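Nicotinate phosphoribosyltransferase (Saccharomyces cerevisiae, PDB 1VLP) catalyses the ATP-dependent joining of nicotinate to the ribose phosphate of phosphoribosyl diphosphate, the first step of NAD synthesis from nicotinic acid. Local coordinates at residues 66-77 against 105-115. Residues are numbered along the deposited sequence; the frame is centred on the assembly and turned at random. Where two conformers were deposited one is given.
Sequences KEQFSYLGNLRF and YKLHPEEQISF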
ATOM      1  N   LYS A  66     -19.707  11.257  -1.714  1.00  2.47           N
ATOM      2  CA  LYS A  66     -19.531  12.543  -2.375  1.00  2.52           C
ATOM      3  C   LYS A  66     -19.111  13.608  -1.325  1.00  2.00           C
ATOM      4  O   LYS A  66     -18.163  14.379  -1.536  1.00  2.84           O
ATOM      5  CB  LYS A  66     -20.845  12.944  -3.079  1.00  4.50           C
ATOM      6  CG  LYS A  66     -20.830  14.243  -3.714  1.00 13.67           C
ATOM      7  CD  LYS A  66     -22.048  14.449  -4.630  1.00 18.76           C
ATOM      8  CE  LYS A  66     -22.165  15.927  -5.040  1.00 29.60           C
ATOM      9  NZ  LYS A  66     -20.926  16.432  -5.662  1.00 33.82           N
ATOM     10  N   GLU A  67     -19.810  13.597  -0.190  1.00  4.46           N
ATOM     11  CA  GLU A  67     -19.475  14.492   0.914  1.00  2.00           C
ATOM     12  C   GLU A  67     -18.058  14.279   1.464  1.00  3.45           C
ATOM     13  O   GLU A  67     -17.273  15.218   1.593  1.00  4.70           O
ATOM     14  CB  GLU A  67     -20.554  14.406   1.991  1.00  4.52           C
ATOM     15  CG  GLU A  67     -20.390  15.392   3.111  1.00  6.35           C
ATOM     16  CD  GLU A  67     -21.681  15.502   3.898  1.00  7.50           C
ATOM     17  OE1 GLU A  67     -21.970  14.577   4.677  1.00  4.25           O
ATOM     18  OE2 GLU A  67     -22.426  16.491   3.723  1.00  7.76           O
ATOM     19  N   GLN A  68     -17.727  13.034   1.783  1.00  2.00           N
ATOM     20  CA  GLN A  68     -16.445  12.651   2.344  1.00  3.36           C
ATOM     21  C   GLN A  68     -15.262  12.986   1.410  1.00  2.00           C
ATOM     22  O   GLN A  68     -14.221  13.468   1.843  1.00  2.97           O
ATOM     23  CB  GLN A  68     -16.468  11.174   2.772  1.00  2.45           C
ATOM     24  CG  GLN A  68     -17.389  10.880   3.934  1.00  7.13           C
ATOM     25  CD  GLN A  68     -16.927  11.424   5.260  1.00  6.94           C
ATOM     26  OE1 GLN A  68     -15.746  11.453   5.537  1.00  4.28           O
ATOM     27  NE2 GLN A  68     -17.864  11.826   6.090  1.00  4.48           N
ATOM     28  N   PHE A  69     -15.454  12.761   0.111  1.00  2.80           N
ATOM     29  CA  PHE A  69     -14.430  13.109  -0.841  1.00  3.81           C
ATOM     30  C   PHE A  69     -14.197  14.609  -0.812  1.00  4.40           C
ATOM     31  O   PHE A  69     -13.048  15.053  -0.894  1.00  2.92           O
ATOM     32  CB  PHE A  69     -14.787  12.687  -2.265  1.00  5.61           C
ATOM     33  CG  PHE A  69     -14.842  11.185  -2.511  1.00  3.78           C
ATOM     34  CD1 PHE A  69     -14.430  10.231  -1.570  1.00  2.00           C
ATOM     35  CD2 PHE A  69     -15.345  10.721  -3.719  1.00  4.12           C
ATOM     36  CE1 PHE A  69     -14.465   8.866  -1.858  1.00  7.31           C
ATOM     37  CE2 PHE A  69     -15.409   9.363  -3.998  1.00  6.03           C
ATOM     38  CZ  PHE A  69     -14.987   8.436  -3.060  1.00  5.50           C
ATOM     39  N   SER A  70     -15.273  15.399  -0.737  1.00  4.10           N
ATOM     40  CA  SER A  70     -15.092  16.851  -0.739  1.00  4.32           C
ATOM     41  C   SER A  70     -14.266  17.320   0.466  1.00  2.00           C
ATOM     42  O   SER A  70     -13.492  18.268   0.384  1.00  2.00           O
ATOM     43  CB  SER A  70     -16.433  17.573  -0.810  1.00  5.36           C
ATOM     44  OG  SER A  70     -17.148  17.520   0.425  1.00  4.96           O
ATOM     45  N   TYR A  71     -14.468  16.664   1.622  1.00  2.00           N
ATOM     46  CA  TYR A  71     -13.762  17.019   2.840  1.00  2.00           C
ATOM     47  C   TYR A  71     -12.251  16.858   2.730  1.00  2.47           C
ATOM     48  O   TYR A  71     -11.477  17.499   3.434  1.00  3.17           O
ATOM     49  CB  TYR A  71     -14.238  16.140   3.987  1.00  3.11           C
ATOM     50  CG  TYR A  71     -15.671  16.315   4.434  1.00  2.00           C
ATOM     51  CD1 TYR A  71     -16.428  17.499   4.163  1.00  3.01           C
ATOM     52  CD2 TYR A  71     -16.263  15.328   5.190  1.00  3.11           C
ATOM     53  CE1 TYR A  71     -17.737  17.656   4.645  1.00  2.00           C
ATOM     54  CE2 TYR A  71     -17.573  15.471   5.654  1.00  4.13           C
ATOM     55  CZ  TYR A  71     -18.297  16.621   5.405  1.00  2.51           C
ATOM     56  OH  TYR A  71     -19.586  16.719   5.866  1.00  2.00           O
ATOM     57  N   LEU A  72     -11.811  16.002   1.840  1.00  2.00           N
ATOM     58  CA  LEU A  72     -10.355  15.878   1.605  1.00  3.43           C
ATOM     59  C   LEU A  72      -9.739  17.204   1.211  1.00  4.40           C
ATOM     60  O   LEU A  72      -8.572  17.472   1.489  1.00  4.93           O
ATOM     61  CB  LEU A  72     -10.079  14.848   0.508  1.00  3.88           C
ATOM     62  CG  LEU A  72     -10.566  13.440   0.832  1.00  7.26           C
ATOM     63  CD1 LEU A  72     -10.282  12.510  -0.347  1.00  8.11           C
ATOM     64  CD2 LEU A  72      -9.972  12.846   2.149  1.00  6.73           C
ATOM     65  N   GLY A  73     -10.516  18.031   0.523  1.00  2.35           N
ATOM     66  CA  GLY A  73     -10.055  19.359   0.175  1.00  2.43           C
ATOM     67  C   GLY A  73      -9.847  20.340   1.342  1.00  2.54           C
ATOM     68  O   GLY A  73      -9.280  21.417   1.154  1.00  3.04           O
ATOM     69  N   ASN A  74     -10.319  19.977   2.523  1.00  3.08           N
ATOM     70  CA  ASN A  74     -10.192  20.793   3.750  1.00  2.00           C
ATOM     71  C   ASN A  74      -8.975  20.453   4.599  1.00  3.00           C
ATOM     72  O   ASN A  74      -8.615  21.198   5.496  1.00  3.84           O
ATOM     73  CB  ASN A  74     -11.430  20.584   4.624  1.00  3.34           C
ATOM     74  CG  ASN A  74     -12.731  21.086   3.973  1.00  3.00           C
ATOM     75  OD1 ASN A  74     -12.715  21.955   3.093  1.00  5.95           O
ATOM     76  ND2 ASN A  74     -13.851  20.585   4.453  1.00  3.76           N
ATOM     77  N   LEU A  75      -8.304  19.370   4.272  1.00  3.81           N
ATOM     78  CA  LEU A  75      -7.187  18.912   5.065  1.00  5.90           C
ATOM     79  C   LEU A  75      -5.950  19.763   4.826  1.00  4.01           C
ATOM     80  O   LEU A  75      -5.665  20.151   3.699  1.00  3.54           O
ATOM     81  CB  LEU A  75      -6.872  17.462   4.721  1.00  3.57           C
ATOM     82  CG  LEU A  75      -7.916  16.400   5.044  1.00  2.70           C
ATOM     83  CD1 LEU A  75      -7.595  15.131   4.421  1.00  7.10           C
ATOM     84  CD2 LEU A  75      -8.058  16.266   6.590  1.00  6.59           C
ATOM     85  N   ARG A  76      -5.173  19.991   5.880  1.00  4.66           N
ATOM     86  CA  ARG A  76      -3.855  20.610   5.749  1.00  4.41           C
ATOM     87  C   ARG A  76      -2.885  19.833   6.656  1.00  7.65           C
ATOM     88  O   ARG A  76      -3.314  19.269   7.650  1.00  7.35           O
ATOM     89  CB  ARG A  76      -3.887  22.063   6.175  1.00  7.53           C
ATOM     90  CG  ARG A  76      -4.883  22.918   5.401  1.00  6.27           C
ATOM     91  CD  ARG A  76      -4.502  23.122   3.923  1.00 10.71           C
ATOM     92  NE  ARG A  76      -5.398  24.082   3.267  1.00 11.02           N
ATOM     93  CZ  ARG A  76      -6.564  23.777   2.698  1.00 10.52           C
ATOM     94  NH1 ARG A  76      -7.000  22.550   2.654  1.00  9.81           N
ATOM     95  NH2 ARG A  76      -7.295  24.721   2.134  1.00 15.40           N
ATOM     96  N   PHE A  77      -1.597  19.805   6.341  1.00  6.89           N
ATOM     97  CA  PHE A  77      -0.639  19.231   7.298  1.00  7.96           C
ATOM     98  C   PHE A  77      -0.474  20.213   8.462  1.00  5.83           C
ATOM     99  O   PHE A  77      -0.087  21.366   8.244  1.00  6.86           O
ATOM    100  CB  PHE A  77       0.747  18.990   6.681  1.00  8.63           C
ATOM    101  CG  PHE A  77       0.814  17.846   5.713  1.00  6.12           C
ATOM    102  CD1 PHE A  77       0.951  16.527   6.161  1.00  7.68           C
ATOM    103  CD2 PHE A  77       0.758  18.074   4.362  1.00 10.77           C
ATOM    104  CE1 PHE A  77       1.031  15.483   5.289  1.00 10.11           C
ATOM    105  CE2 PHE A  77       0.807  17.032   3.477  1.00 10.48           C
ATOM    106  CZ  PHE A  77       0.966  15.722   3.945  1.00 12.58           C
ATOM    107  N   TYR A 105      -0.275  24.651  -0.071  1.00  6.85           N
ATOM    108  CA  TYR A 105      -0.566  23.242  -0.205  1.00  6.44           C
ATOM    109  C   TYR A 105      -2.024  22.817   0.188  1.00  5.49           C
ATOM    110  O   TYR A 105      -2.515  23.116   1.299  1.00  5.40           O
ATOM    111  CB  TYR A 105       0.463  22.375   0.545  1.00  6.19           C
ATOM    112  CG  TYR A 105       0.166  20.933   0.275  1.00  5.78           C
ATOM    113  CD1 TYR A 105       0.563  20.347  -0.937  1.00  7.69           C
ATOM    114  CD2 TYR A 105      -0.634  20.189   1.147  1.00  8.72           C
ATOM    115  CE1 TYR A 105       0.221  19.046  -1.243  1.00 10.56           C
ATOM    116  CE2 TYR A 105      -0.983  18.861   0.841  1.00  8.65           C
ATOM    117  CZ  TYR A 105      -0.533  18.312  -0.350  1.00  4.94           C
ATOM    118  OH  TYR A 105      -0.851  17.025  -0.680  1.00  6.67           O
ATOM    119  N   LYS A 106      -2.678  22.081  -0.704  1.00  4.32           N
ATOM    120  CA  LYS A 106      -3.899  21.394  -0.384  1.00  5.18           C
ATOM    121  C   LYS A 106      -4.252  20.439  -1.497  1.00  5.88           C
ATOM    122  O   LYS A 106      -3.727  20.546  -2.609  1.00  6.61           O
ATOM    123  CB  LYS A 106      -5.055  22.387  -0.212  1.00  5.70           C
ATOM    124  CG  LYS A 106      -5.351  23.179  -1.457  1.00 10.88           C
ATOM    125  CD  LYS A 106      -6.162  24.445  -1.146  1.00 24.11           C
ATOM    126  CE  LYS A 106      -5.749  25.627  -2.059  1.00 33.52           C
ATOM    127  NZ  LYS A 106      -4.355  26.186  -1.864  1.00 34.64           N
ATOM    128  N   LEU A 107      -5.165  19.537  -1.191  1.00  2.25           N
ATOM    129  CA  LEU A 107      -5.778  18.690  -2.216  1.00  3.17           C
ATOM    130  C   LEU A 107      -6.913  19.475  -2.871  1.00  5.00           C
ATOM    131  O   LEU A 107      -7.565  20.329  -2.205  1.00  5.06           O
ATOM    132  CB  LEU A 107      -6.301  17.391  -1.563  1.00  3.79           C
ATOM    133  CG  LEU A 107      -5.264  16.452  -0.944  1.00  7.19           C
ATOM    134  CD1 LEU A 107      -6.002  15.304  -0.287  1.00  3.92           C
ATOM    135  CD2 LEU A 107      -4.273  15.983  -2.056  1.00  7.98           C
ATOM    136  N   HIS A 108      -7.175  19.165  -4.143  1.00  2.16           N
ATOM    137  CA  HIS A 108      -8.257  19.805  -4.895  1.00  5.34           C
ATOM    138  C   HIS A 108      -9.156  18.739  -5.456  1.00  3.44           C
ATOM    139  O   HIS A 108      -9.103  18.452  -6.649  1.00  4.17           O
ATOM    140  CB  HIS A 108      -7.713  20.697  -6.033  1.00  5.01           C
ATOM    141  CG  HIS A 108      -6.720  21.733  -5.581  1.00  6.71           C
ATOM    142  ND1 HIS A 108      -5.382  21.447  -5.381  1.00 21.01           N
ATOM    143  CD2 HIS A 108      -6.871  23.039  -5.290  1.00  8.34           C
ATOM    144  CE1 HIS A 108      -4.754  22.539  -4.983  1.00 12.26           C
ATOM    145  NE2 HIS A 108      -5.644  23.515  -4.898  1.00 11.99           N
ATOM    146  N   PRO A 109      -9.978  18.081  -4.596  1.00  4.04           N
ATOM    147  CA  PRO A 109     -10.785  16.970  -5.091  1.00  2.00           C
ATOM    148  C   PRO A 109     -11.750  17.348  -6.211  1.00  5.20           C
ATOM    149  O   PRO A 109     -12.063  16.510  -7.080  1.00  4.87           O
ATOM    150  CB  PRO A 109     -11.529  16.483  -3.820  1.00  2.83           C
ATOM    151  CG  PRO A 109     -11.437  17.549  -2.857  1.00  2.32           C
ATOM    152  CD  PRO A 109     -10.195  18.318  -3.162  1.00  4.08           C
ATOM    153  N   GLU A 110     -12.244  18.594  -6.189  1.00  6.20           N
ATOM    154  CA  GLU A 110     -13.186  19.054  -7.185  1.00  9.26           C
ATOM    155  C   GLU A 110     -12.604  19.062  -8.620  1.00 10.68           C
ATOM    156  O   GLU A 110     -13.339  18.882  -9.580  1.00 14.32           O
ATOM    157  CB  GLU A 110     -13.731  20.432  -6.779  1.00  8.29           C
ATOM    158  CG  GLU A 110     -12.761  21.631  -6.984  1.00 14.23           C
ATOM    159  CD  GLU A 110     -11.618  21.760  -5.962  1.00 21.91           C
ATOM    160  OE1 GLU A 110     -11.543  20.975  -4.968  1.00 16.56           O
ATOM    161  OE2 GLU A 110     -10.806  22.696  -6.161  1.00 31.79           O
ATOM    162  N   GLU A 111     -11.297  19.244  -8.734  1.00  9.16           N
ATOM    163  CA  GLU A 111     -10.573  19.227  -9.999  1.00 11.45           C
ATOM    164  C   GLU A 111      -9.986  17.871 -10.308  1.00 10.99           C
ATOM    165  O   GLU A 111      -9.993  17.456 -11.451  1.00 11.72           O
ATOM    166  CB  GLU A 111      -9.414  20.229  -9.948  1.00 13.71           C
ATOM    167  CG  GLU A 111      -9.830  21.715  -9.854  1.00 23.46           C
ATOM    168  CD  GLU A 111      -8.624  22.688  -9.813  1.00 22.51           C
ATOM    169  OE1 GLU A 111      -7.473  22.250  -9.533  1.00 32.77           O
ATOM    170  OE2 GLU A 111      -8.838  23.902 -10.059  1.00 42.33           O
ATOM    171  N   GLN A 112      -9.527  17.147  -9.287  1.00  6.22           N
ATOM    172  CA  GLN A 112      -8.823  15.872  -9.485  1.00  5.45           C
ATOM    173  C   GLN A 112      -9.718  14.631  -9.556  1.00  4.18           C
ATOM    174  O   GLN A 112      -9.374  13.692 -10.268  1.00  6.46           O
ATOM    175  CB  GLN A 112      -7.803  15.634  -8.389  1.00  4.23           C
ATOM    176  CG  GLN A 112      -6.372  15.885  -8.800  1.00 15.30           C
ATOM    177  CD  GLN A 112      -6.124  17.329  -9.192  1.00 19.79           C
ATOM    178  OE1 GLN A 112      -6.169  17.660 -10.377  1.00 22.28           O
ATOM    179  NE2 GLN A 112      -5.844  18.190  -8.204  1.00  6.57           N
ATOM    180  N   ILE A 113     -10.798  14.590  -8.769  1.00  3.33           N
ATOM    181  CA  ILE A 113     -11.671  13.393  -8.731  1.00  4.06           C
ATOM    182  C   ILE A 113     -12.848  13.565  -9.662  1.00  5.47           C
ATOM    183  O   ILE A 113     -13.568  14.583  -9.586  1.00  5.79           O
ATOM    184  CB  ILE A 113     -12.213  13.106  -7.307  1.00  3.29           C
ATOM    185  CG1 ILE A 113     -11.069  13.020  -6.313  1.00  2.13           C
ATOM    186  CG2 ILE A 113     -13.044  11.860  -7.295  1.00  5.20           C
ATOM    187  CD1 ILE A 113     -11.542  12.835  -4.846  1.00  3.23           C
ATOM    188  N   SER A 114     -13.024  12.586 -10.540  0.50  2.00           N
ATOM    189  CA  SER A 114     -14.217  12.470 -11.322  0.50  2.00           C
ATOM    190  C   SER A 114     -14.945  11.252 -10.802  0.50  2.00           C
ATOM    191  O   SER A 114     -14.516  10.172 -11.043  0.50  2.00           O
ATOM    192  CB  SER A 114     -13.871  12.232 -12.789  0.50  3.57           C
ATOM    193  OG  SER A 114     -15.047  11.959 -13.546  0.50  3.58           O
ATOM    194  N   PHE A 115     -16.023  11.480 -10.052  1.00  2.22           N
ATOM    195  CA  PHE A 115     -16.813  10.423  -9.392  1.00  5.84           C
ATOM    196  C   PHE A 115     -18.246  10.475  -9.905  1.00  6.84           C
ATOM    197  O   PHE A 115     -18.968  11.486  -9.748  1.00  4.38           O
ATOM    198  CB  PHE A 115     -16.737  10.650  -7.878  1.00  5.02           C
ATOM    199  CG  PHE A 115     -17.615   9.764  -7.060  1.00  6.02           C
ATOM    200  CD1 PHE A 115     -17.893   8.429  -7.429  1.00  5.65           C
ATOM    201  CD2 PHE A 115     -18.181  10.260  -5.885  1.00  7.87           C
ATOM    202  CE1 PHE A 115     -18.662   7.613  -6.607  1.00  5.71           C
ATOM    203  CE2 PHE A 115     -18.974   9.450  -5.071  1.00  7.75           C
ATOM    204  CZ  PHE A 115     -19.230   8.127  -5.435  1.00  5.80           C
TER
HETATM  205  O   HOH W   1      -6.435  19.261   1.360  1.00  5.45           O
HETATM  206  O   HOH W   2      -8.956  22.509  -1.554  1.00  6.81           O
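Phe69, on helix 59-71, pushes the CD2-CE2 side of its ring over one face of Phe115, near the rim, with CE2 3.5 Å from Phe115 CD2. The two planes meet at 57°. Phe115 CG lies opposite its backbone N (chi1 173°), which carries the ring up to the helix, where the backbone N of Lys66 comes to its edge. Ile113, two residues back on the same strand, brings CD1 to 4.1 Å from Phe69 CB. Ile131 of strand 126-134 and Leu147 and Leu150 of helix 144-159 also pack on Phe69. With an alanine in place of Phe115, the CD2-CE2 side of Phe69 would probably lose its aromatic cover, opening a gap between helix and strand.

Farther along, Pro109 packs CD 3.5 Å from Gly73 CA, a tight carbon-carbon approach. At the other end the rings of Tyr105 and Phe77 meet obliquely, CE2 to CE2 at 3.7 Å with planes at 39°, and Tyr99 packs edge-to-face with Tyr105. Close by, Lys106 CB lies over one face of the Arg76 guanidinium, whose NH1 donates hydrogen bonds to Gly73 O and Leu75 O, both close to the guanidinium plane, which holds the group flat against Lys106, while Lys106 NZ turns to Asn104 O.

No direct hydrogen bond joins the segments; one water links Leu72 O and Leu75 O to Leu107 N, and another bridges Gly73 O and Leu107 O at 2.9 and 2.7 Å. Helix 59-71 is thus seated on strand 113-120, an outer strand of the five-stranded antiparallel sheet, by apolar packing, with water-mediated backbone bonds around Leu72, Gly73 and Leu75.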